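PDB 5DLK: TqaA from Penicillium aethiopicum, which probably closes a peptide into a macrocycle, this chain being the terminal condensation-like (CT) domain of a fungal nonribosomal peptide synthetase. Local coordinates for residues R122-W127 against K137-G142; F159-C164 against V170-Q175. All coordinates share one frame; numbering follows the deposited sequence.

Contact 1. Residues R122-W127 against K137-G142; sequences REVQCW and KALWDG
The guanidinium group of Arg122 lies face-on against Leu139, whose CD1 sits 3.7 Å above its plane, over the centre. Nearest is Arg122 CZ, 3.8 Å from Leu139 CD1. Leu139 CB adds a second carbon to the same overlap, 4.0 Å from both Arg122 NH1 and NH2. Strand 122-125 and helix 132-144 open a beta-alpha-beta unit of the condensation-type fold, and strand 158-163, parallel to strand 122-125 and beside it in the sheet, completes it. The contact illustrates how an edge strand can receive its crossover helix through a charged residue: the flat, poorly hydrated face of the arginine packs on a leucine while its N-H groups point to polar partners. Arg122 runs extended as far as CD, then bends at chi3 (68°), a turn that lays one face of the guanidinium against the leucine. Two polar partners help to hold its rotation: NE bonds to Thr160 OG1 on strand 158-163, and NH2 forms a salt bridge with Asp144, the last residue of the helix. The carboxylate probably offsets the arginine's charge at this partly exposed site. Two residues along the strand, Val124 gives a looser apolar touch, its CG2 4.5 Å from the same Leu139 CD1, and it also rests on Val135, one helical turn before Leu139. The interface is small, 124 Å² over both sides, and the nearest CA atoms, those of Val124 and Leu139, stay 10.7 Å apart, so side chains alone bridge the gap. Trp140 turns instead to other aromatic residues, among them Phe67 and Phe413. Within the helix, Lys137 and Asp141 are joined one turn apart: Lys137 NZ meets Asp141 OD2 at 2.9 Å on the syn lone pair, while OD1 accepts from Trp145 NE1.

Contact 2. Residues F159-C164 against V170-Q175; sequences FTLVSC and VVLTIQ
The ring of Phe159 meets Ile174 obliquely: CE2 stands 3.7 Å from Ile174 CG2, with Ile174 CG1 close to both CD2 and CE2. The two side chains run side by side from a non-hydrogen-bonded pair, and the ring also packs on Cys88 and Val92 of helix 81-94. An alanine at Phe159 is likely to leave Ile174 without its aromatic neighbour and to open a gap between the sheet and that helix. On the same side Leu161 crosses diagonally to Val170 while its CD1 still touches CB of its pair partner Leu172, and Leu161 CD1 lies only 3.4 Å from Val170 CG1, tighter than usual carbon packing. Val170 CG2 in turn approaches Ser163 OG at 3.2 Å. The strands, almost exactly antiparallel, form a beta hairpin inside the mixed sheet of the condensation fold. Thr160 with Thr173 and Val162 with Val171 are the hydrogen-bonded pairs; Val162 N to Val171 O, at 2.8 Å, is nearly straight (170°) and in the carbonyl plane, whereas Thr160 N approaches Thr173 O from 23° off it. Between these bonds, CA-H...O contacts such as Leu172 CA to Thr160 O fill the non-hydrogen-bonded positions. The opposite side carries the two threonines and Val162 and Val171. With chi1 at 83°, Thr173 OG1 stands between its own backbone N and carbonyl carbon, 3.3 Å from Thr160 CB. One water bridges the hydroxyls, 2.7 Å from Thr160 OG1 and 2.8 Å from Thr173 OG1, the threonine at 160 being held by Arg122 as well.

Contact 1 and contact 2 follow one another along the chain, with centres about 8 Å apart, and share one sheet through the neighbouring parallel strands 122-125 and 158-163. Their backbones are probably hydrogen-bonded, Arg122 O to Leu161 N and Val124 O to Ser163 N, each at 2.8 Å. Cys126 SG packs 3.4 Å from Val162 CG1. Asp144, on the helix of contact 1, serves both: besides its salt bridge in contact 1, it accepts from Gln175 NE2 of the hairpin. Both contacts lie away from the residues known to bind phosphopantetheine, among them Gly183, which follows strand 169-177 in the chain.

Contact 1. Residues R122-W127 against K137-G142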
ATOM      1  N   ARG A 122      15.400  19.694   4.888  1.00 24.21           N
ATOM      2  CA  ARG A 122      15.501  20.742   3.884  1.00 25.27           C
ATOM      3  C   ARG A 122      14.603  21.889   4.346  1.00 23.53           C
ATOM      4  O   ARG A 122      13.424  21.696   4.660  1.00 24.54           O
ATOM      5  CB  ARG A 122      15.104  20.222   2.498  1.00 24.25           C
ATOM      6  CG  ARG A 122      15.043  21.276   1.413  1.00 24.56           C
ATOM      7  CD  ARG A 122      14.732  20.678   0.039  1.00 24.52           C
ATOM      8  NE  ARG A 122      13.364  20.147  -0.036  1.00 23.12           N
ATOM      9  CZ  ARG A 122      12.790  19.729  -1.161  1.00 22.00           C
ATOM     10  NH1 ARG A 122      13.458  19.781  -2.307  1.00 22.05           N
ATOM     11  NH2 ARG A 122      11.541  19.265  -1.138  1.00 24.09           N
ATOM     12  N   GLU A 123      15.162  23.090   4.429  1.00 23.86           N
ATOM     13  CA  GLU A 123      14.421  24.192   5.027  1.00 24.42           C
ATOM     14  C   GLU A 123      14.390  25.374   4.086  1.00 25.18           C
ATOM     15  O   GLU A 123      15.387  25.674   3.432  1.00 25.12           O
ATOM     16  CB  GLU A 123      15.035  24.611   6.367  1.00 29.96           C
ATOM     17  CG  GLU A 123      15.161  23.480   7.360  1.00 35.16           C
ATOM     18  CD  GLU A 123      14.849  23.908   8.775  1.00 40.50           C
ATOM     19  OE1 GLU A 123      14.155  24.931   8.957  1.00 45.23           O
ATOM     20  OE2 GLU A 123      15.293  23.208   9.706  1.00 47.62           O
ATOM     21  N   VAL A 124      13.230  26.016   4.014  1.00 25.45           N
ATOM     22  CA  VAL A 124      13.052  27.203   3.197  1.00 25.85           C
ATOM     23  C   VAL A 124      12.465  28.324   4.047  1.00 26.81           C
ATOM     24  O   VAL A 124      11.461  28.131   4.725  1.00 25.39           O
ATOM     25  CB  VAL A 124      12.113  26.946   1.996  1.00 29.64           C
ATOM     26  CG1 VAL A 124      11.918  28.217   1.196  1.00 25.88           C
ATOM     27  CG2 VAL A 124      12.653  25.823   1.109  1.00 30.25           C
ATOM     28  N   GLN A 125      13.099  29.495   4.021  1.00 26.89           N
ATOM     29  CA  GLN A 125      12.485  30.689   4.592  1.00 26.14           C
ATOM     30  C   GLN A 125      11.990  31.522   3.425  1.00 22.02           C
ATOM     31  O   GLN A 125      12.785  31.965   2.607  1.00 23.90           O
ATOM     32  CB  GLN A 125      13.477  31.479   5.470  1.00 31.09           C
ATOM     33  CG  GLN A 125      13.916  30.744   6.736  1.00 32.23           C
ATOM     34  CD  GLN A 125      15.060  29.748   6.499  1.00 39.02           C
ATOM     35  OE1 GLN A 125      16.109  30.107   5.953  1.00 39.55           O
ATOM     36  NE2 GLN A 125      14.857  28.491   6.910  1.00 35.04           N
ATOM     37  N   CYS A 126      10.671  31.687   3.321  1.00 23.97           N
ATOM     38  CA  CYS A 126      10.066  32.310   2.155  1.00 22.59           C
ATOM     39  C   CYS A 126      10.187  33.821   2.194  1.00 23.86           C
ATOM     40  O   CYS A 126      10.378  34.398   3.265  1.00 25.15           O
ATOM     41  CB  CYS A 126       8.594  31.962   2.051  1.00 24.64           C
ATOM     42  SG  CYS A 126       8.253  30.205   1.859  1.00 30.63           S
ATOM     43  N   TRP A 127      10.052  34.437   1.028  1.00 24.71           N
ATOM     44  CA  TRP A 127       9.847  35.887   0.941  1.00 26.49           C
ATOM     45  C   TRP A 127       8.551  36.262   1.649  1.00 30.10           C
ATOM     46  O   TRP A 127       7.609  35.470   1.678  1.00 26.46           O
ATOM     47  CB  TRP A 127       9.760  36.345  -0.502  1.00 24.14           C
ATOM     48  CG  TRP A 127      11.021  36.352  -1.282  1.00 23.88           C
ATOM     49  CD1 TRP A 127      12.225  36.876  -0.905  1.00 22.90           C
ATOM     50  CD2 TRP A 127      11.190  35.879  -2.619  1.00 23.26           C
ATOM     51  NE1 TRP A 127      13.136  36.733  -1.919  1.00 25.10           N
ATOM     52  CE2 TRP A 127      12.521  36.133  -2.987  1.00 22.64           C
ATOM     53  CE3 TRP A 127      10.344  35.247  -3.537  1.00 26.24           C
ATOM     54  CZ2 TRP A 127      13.034  35.765  -4.224  1.00 23.19           C
ATOM     55  CZ3 TRP A 127      10.847  34.903  -4.765  1.00 24.95           C
ATOM     56  CH2 TRP A 127      12.179  35.161  -5.102  1.00 25.88           C
ATOM     57  N   LYS A 137       5.006  22.829  -3.643  1.00 21.12           N
ATOM     58  CA  LYS A 137       4.520  22.289  -4.911  1.00 21.97           C
ATOM     59  C   LYS A 137       5.539  22.517  -6.016  1.00 24.49           C
ATOM     60  O   LYS A 137       5.766  21.645  -6.834  1.00 19.72           O
ATOM     61  CB  LYS A 137       3.166  22.909  -5.286  1.00 24.36           C
ATOM     62  CG  LYS A 137       2.458  22.242  -6.467  1.00 28.25           C
ATOM     63  CD  LYS A 137       2.246  20.732  -6.214  1.00 29.42           C
ATOM     64  CE  LYS A 137       0.957  20.218  -6.872  1.00 35.69           C
ATOM     65  NZ  LYS A 137       0.900  20.511  -8.334  1.00 35.65           N
ATOM     66  N   ALA A 138       6.192  23.682  -6.036  1.00 20.55           N
ATOM     67  CA  ALA A 138       7.211  23.930  -7.052  1.00 20.29           C
ATOM     68  C   ALA A 138       8.404  22.973  -6.942  1.00 18.38           C
ATOM     69  O   ALA A 138       8.952  22.557  -7.957  1.00 21.87           O
ATOM     70  CB  ALA A 138       7.713  25.400  -6.976  1.00 20.18           C
ATOM     71  N   LEU A 139       8.829  22.659  -5.719  1.00 16.60           N
ATOM     72  CA  LEU A 139       9.961  21.764  -5.525  1.00 19.52           C
ATOM     73  C   LEU A 139       9.548  20.331  -5.903  1.00 19.48           C
ATOM     74  O   LEU A 139      10.324  19.585  -6.502  1.00 20.54           O
ATOM     75  CB  LEU A 139      10.456  21.810  -4.071  1.00 21.05           C
ATOM     76  CG  LEU A 139      11.134  23.128  -3.665  1.00 23.58           C
ATOM     77  CD1 LEU A 139      11.379  23.073  -2.168  1.00 21.63           C
ATOM     78  CD2 LEU A 139      12.430  23.290  -4.440  1.00 23.67           C
ATOM     79  N   TRP A 140       8.316  19.980  -5.555  1.00 20.70           N
ATOM     80  CA  TRP A 140       7.748  18.656  -5.886  1.00 20.24           C
ATOM     81  C   TRP A 140       7.728  18.412  -7.397  1.00 20.91           C
ATOM     82  O   TRP A 140       8.345  17.467  -7.893  1.00 24.14           O
ATOM     83  CB  TRP A 140       6.338  18.557  -5.317  1.00 21.63           C
ATOM     84  CG  TRP A 140       5.598  17.259  -5.606  1.00 22.17           C
ATOM     85  CD1 TRP A 140       4.557  17.088  -6.477  1.00 23.27           C
ATOM     86  CD2 TRP A 140       5.828  15.975  -4.994  1.00 22.30           C
ATOM     87  NE1 TRP A 140       4.117  15.776  -6.437  1.00 20.80           N
ATOM     88  CE2 TRP A 140       4.886  15.073  -5.548  1.00 24.37           C
ATOM     89  CE3 TRP A 140       6.726  15.506  -4.029  1.00 20.91           C
ATOM     90  CZ2 TRP A 140       4.822  13.723  -5.165  1.00 21.64           C
ATOM     91  CZ3 TRP A 140       6.668  14.159  -3.656  1.00 25.23           C
ATOM     92  CH2 TRP A 140       5.717  13.289  -4.222  1.00 21.56           C
ATOM     93  N   ASP A 141       7.034  19.279  -8.127  1.00 17.59           N
ATOM     94  CA  ASP A 141       6.942  19.176  -9.583  1.00 19.96           C
ATOM     95  C   ASP A 141       8.225  19.476 -10.333  1.00 25.38           C
ATOM     96  O   ASP A 141       8.425  18.996 -11.444  1.00 22.94           O
ATOM     97  CB  ASP A 141       5.845  20.104 -10.106  1.00 23.94           C
ATOM     98  CG  ASP A 141       4.456  19.603  -9.769  1.00 29.43           C
ATOM     99  OD1 ASP A 141       4.281  18.369  -9.634  1.00 30.18           O
ATOM    100  OD2 ASP A 141       3.538  20.434  -9.647  1.00 28.28           O
ATOM    101  N   GLY A 142       9.094  20.293  -9.745  1.00 23.04           N
ATOM    102  CA  GLY A 142      10.269  20.736 -10.458  1.00 23.16           C
ATOM    103  C   GLY A 142      11.447  19.803 -10.300  1.00 24.29           C
ATOM    104  O   GLY A 142      12.330  19.776 -11.154  1.00 27.43           O
TER

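Contact 2. Residues F159-C164 against V170-Q175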
ATOM      1  N   PHE A 159      12.604  15.092   4.923  1.00 23.03           N
ATOM      2  CA  PHE A 159      11.693  16.087   5.477  1.00 20.78           C
ATOM      3  C   PHE A 159      12.012  17.475   4.964  1.00 21.15           C
ATOM      4  O   PHE A 159      13.178  17.801   4.731  1.00 22.70           O
ATOM      5  CB  PHE A 159      11.772  16.111   7.009  1.00 22.76           C
ATOM      6  CG  PHE A 159      11.457  14.803   7.665  1.00 22.13           C
ATOM      7  CD1 PHE A 159      12.416  13.816   7.776  1.00 25.14           C
ATOM      8  CD2 PHE A 159      10.193  14.576   8.181  1.00 23.85           C
ATOM      9  CE1 PHE A 159      12.122  12.588   8.397  1.00 28.18           C
ATOM     10  CE2 PHE A 159       9.882  13.354   8.801  1.00 28.22           C
ATOM     11  CZ  PHE A 159      10.851  12.366   8.907  1.00 26.01           C
ATOM     12  N   THR A 160      10.961  18.268   4.788  1.00 22.20           N
ATOM     13  CA  THR A 160      11.084  19.648   4.311  1.00 25.37           C
ATOM     14  C   THR A 160      10.276  20.531   5.244  1.00 24.01           C
ATOM     15  O   THR A 160       9.190  20.168   5.668  1.00 23.58           O
ATOM     16  CB  THR A 160      10.581  19.819   2.853  1.00 26.10           C
ATOM     17  OG1 THR A 160      11.305  18.944   1.976  1.00 22.51           O
ATOM     18  CG2 THR A 160      10.792  21.252   2.373  1.00 24.67           C
ATOM     19  N   LEU A 161      10.810  21.706   5.560  1.00 24.39           N
ATOM     20  CA  LEU A 161      10.128  22.641   6.442  1.00 23.85           C
ATOM     21  C   LEU A 161      10.161  24.006   5.776  1.00 27.37           C
ATOM     22  O   LEU A 161      11.241  24.559   5.575  1.00 24.88           O
ATOM     23  CB  LEU A 161      10.824  22.680   7.806  1.00 31.09           C
ATOM     24  CG  LEU A 161      10.119  23.336   8.982  1.00 32.47           C
ATOM     25  CD1 LEU A 161       8.728  22.751   9.129  1.00 32.71           C
ATOM     26  CD2 LEU A 161      10.934  23.090  10.246  1.00 32.94           C
ATOM     27  N   VAL A 162       8.992  24.513   5.390  1.00 23.77           N
ATOM     28  CA  VAL A 162       8.908  25.758   4.622  1.00 28.71           C
ATOM     29  C   VAL A 162       8.164  26.802   5.448  1.00 29.37           C
ATOM     30  O   VAL A 162       7.009  26.600   5.813  1.00 25.33           O
ATOM     31  CB  VAL A 162       8.213  25.535   3.260  1.00 27.49           C
ATOM     32  CG1 VAL A 162       8.121  26.826   2.476  1.00 25.74           C
ATOM     33  CG2 VAL A 162       8.979  24.500   2.444  1.00 26.62           C
ATOM     34  N   SER A 163       8.829  27.923   5.740  1.00 27.34           N
ATOM     35  CA  SER A 163       8.320  28.883   6.718  1.00 27.88           C
ATOM     36  C   SER A 163       8.076  30.279   6.148  1.00 28.96           C
ATOM     37  O   SER A 163       8.860  30.774   5.347  1.00 27.09           O
ATOM     38  CB  SER A 163       9.310  29.027   7.887  1.00 29.96           C
ATOM     39  OG  SER A 163       9.497  27.798   8.555  1.00 41.96           O
ATOM     40  N   CYS A 164       6.988  30.901   6.583  1.00 29.24           N
ATOM     41  CA  CYS A 164       6.810  32.341   6.412  1.00 32.08           C
ATOM     42  C   CYS A 164       7.660  33.070   7.450  1.00 32.03           C
ATOM     43  O   CYS A 164       7.896  32.535   8.535  1.00 31.63           O
ATOM     44  CB  CYS A 164       5.345  32.734   6.574  1.00 26.34           C
ATOM     45  SG  CYS A 164       4.226  32.015   5.368  1.00 36.65           S
ATOM     46  N   VAL A 170       3.695  27.667   8.570  1.00 27.80           N
ATOM     47  CA  VAL A 170       4.783  26.769   8.222  1.00 26.23           C
ATOM     48  C   VAL A 170       4.189  25.510   7.564  1.00 26.69           C
ATOM     49  O   VAL A 170       3.111  25.086   7.944  1.00 28.04           O
ATOM     50  CB  VAL A 170       5.589  26.414   9.491  1.00 32.19           C
ATOM     51  CG1 VAL A 170       6.273  25.090   9.372  1.00 33.51           C
ATOM     52  CG2 VAL A 170       6.585  27.528   9.842  1.00 28.97           C
ATOM     53  N   VAL A 171       4.861  24.954   6.558  1.00 25.77           N
ATOM     54  CA  VAL A 171       4.453  23.640   6.028  1.00 25.18           C
ATOM     55  C   VAL A 171       5.569  22.637   6.274  1.00 25.51           C
ATOM     56  O   VAL A 171       6.717  22.879   5.914  1.00 23.54           O
ATOM     57  CB  VAL A 171       4.110  23.687   4.517  1.00 22.43           C
ATOM     58  CG1 VAL A 171       3.763  22.265   3.989  1.00 25.52           C
ATOM     59  CG2 VAL A 171       2.945  24.636   4.261  1.00 26.33           C
ATOM     60  N   LEU A 172       5.218  21.517   6.905  1.00 23.32           N
ATOM     61  CA  LEU A 172       6.146  20.417   7.103  1.00 23.85           C
ATOM     62  C   LEU A 172       5.772  19.326   6.119  1.00 21.81           C
ATOM     63  O   LEU A 172       4.603  18.966   6.062  1.00 22.11           O
ATOM     64  CB  LEU A 172       6.061  19.889   8.529  1.00 25.24           C
ATOM     65  CG  LEU A 172       6.703  18.531   8.816  1.00 24.75           C
ATOM     66  CD1 LEU A 172       8.212  18.629   8.783  1.00 25.21           C
ATOM     67  CD2 LEU A 172       6.207  18.012  10.150  1.00 30.61           C
ATOM     68  N   THR A 173       6.726  18.828   5.330  1.00 23.72           N
ATOM     69  CA  THR A 173       6.416  17.677   4.471  1.00 24.02           C
ATOM     70  C   THR A 173       7.304  16.468   4.762  1.00 24.52           C
ATOM     71  O   THR A 173       8.470  16.578   5.164  1.00 22.38           O
ATOM     72  CB  THR A 173       6.502  18.032   2.964  1.00 20.77           C
ATOM     73  OG1 THR A 173       7.856  17.968   2.504  1.00 26.61           O
ATOM     74  CG2 THR A 173       5.929  19.440   2.700  1.00 21.47           C
ATOM     75  N   ILE A 174       6.708  15.295   4.574  1.00 22.04           N
ATOM     76  CA  ILE A 174       7.384  14.032   4.764  1.00 20.35           C
ATOM     77  C   ILE A 174       7.270  13.275   3.450  1.00 22.17           C
ATOM     78  O   ILE A 174       6.161  12.958   3.036  1.00 22.02           O
ATOM     79  CB  ILE A 174       6.736  13.229   5.917  1.00 27.66           C
ATOM     80  CG1 ILE A 174       6.454  14.161   7.104  1.00 27.63           C
ATOM     81  CG2 ILE A 174       7.581  12.018   6.293  1.00 27.31           C
ATOM     82  CD1 ILE A 174       5.625  13.538   8.226  1.00 32.77           C
ATOM     83  N   GLN A 175       8.391  13.033   2.779  1.00 21.96           N
ATOM     84  CA  GLN A 175       8.376  12.274   1.533  1.00 21.07           C
ATOM     85  C   GLN A 175       8.645  10.814   1.854  1.00 21.16           C
ATOM     86  O   GLN A 175       9.360  10.504   2.800  1.00 18.07           O
ATOM     87  CB  GLN A 175       9.392  12.822   0.534  1.00 22.44           C
ATOM     88  CG  GLN A 175       8.992  14.186  -0.000  1.00 22.54           C
ATOM     89  CD  GLN A 175       9.949  14.719  -1.034  1.00 21.72           C
ATOM     90  OE1 GLN A 175      10.923  14.057  -1.405  1.00 23.34           O
ATOM     91  NE2 GLN A 175       9.681  15.930  -1.509  1.00 22.72           N
TER
HETATM   92  O   HOH W   1      10.168  16.470   2.355  1.00 22.65           O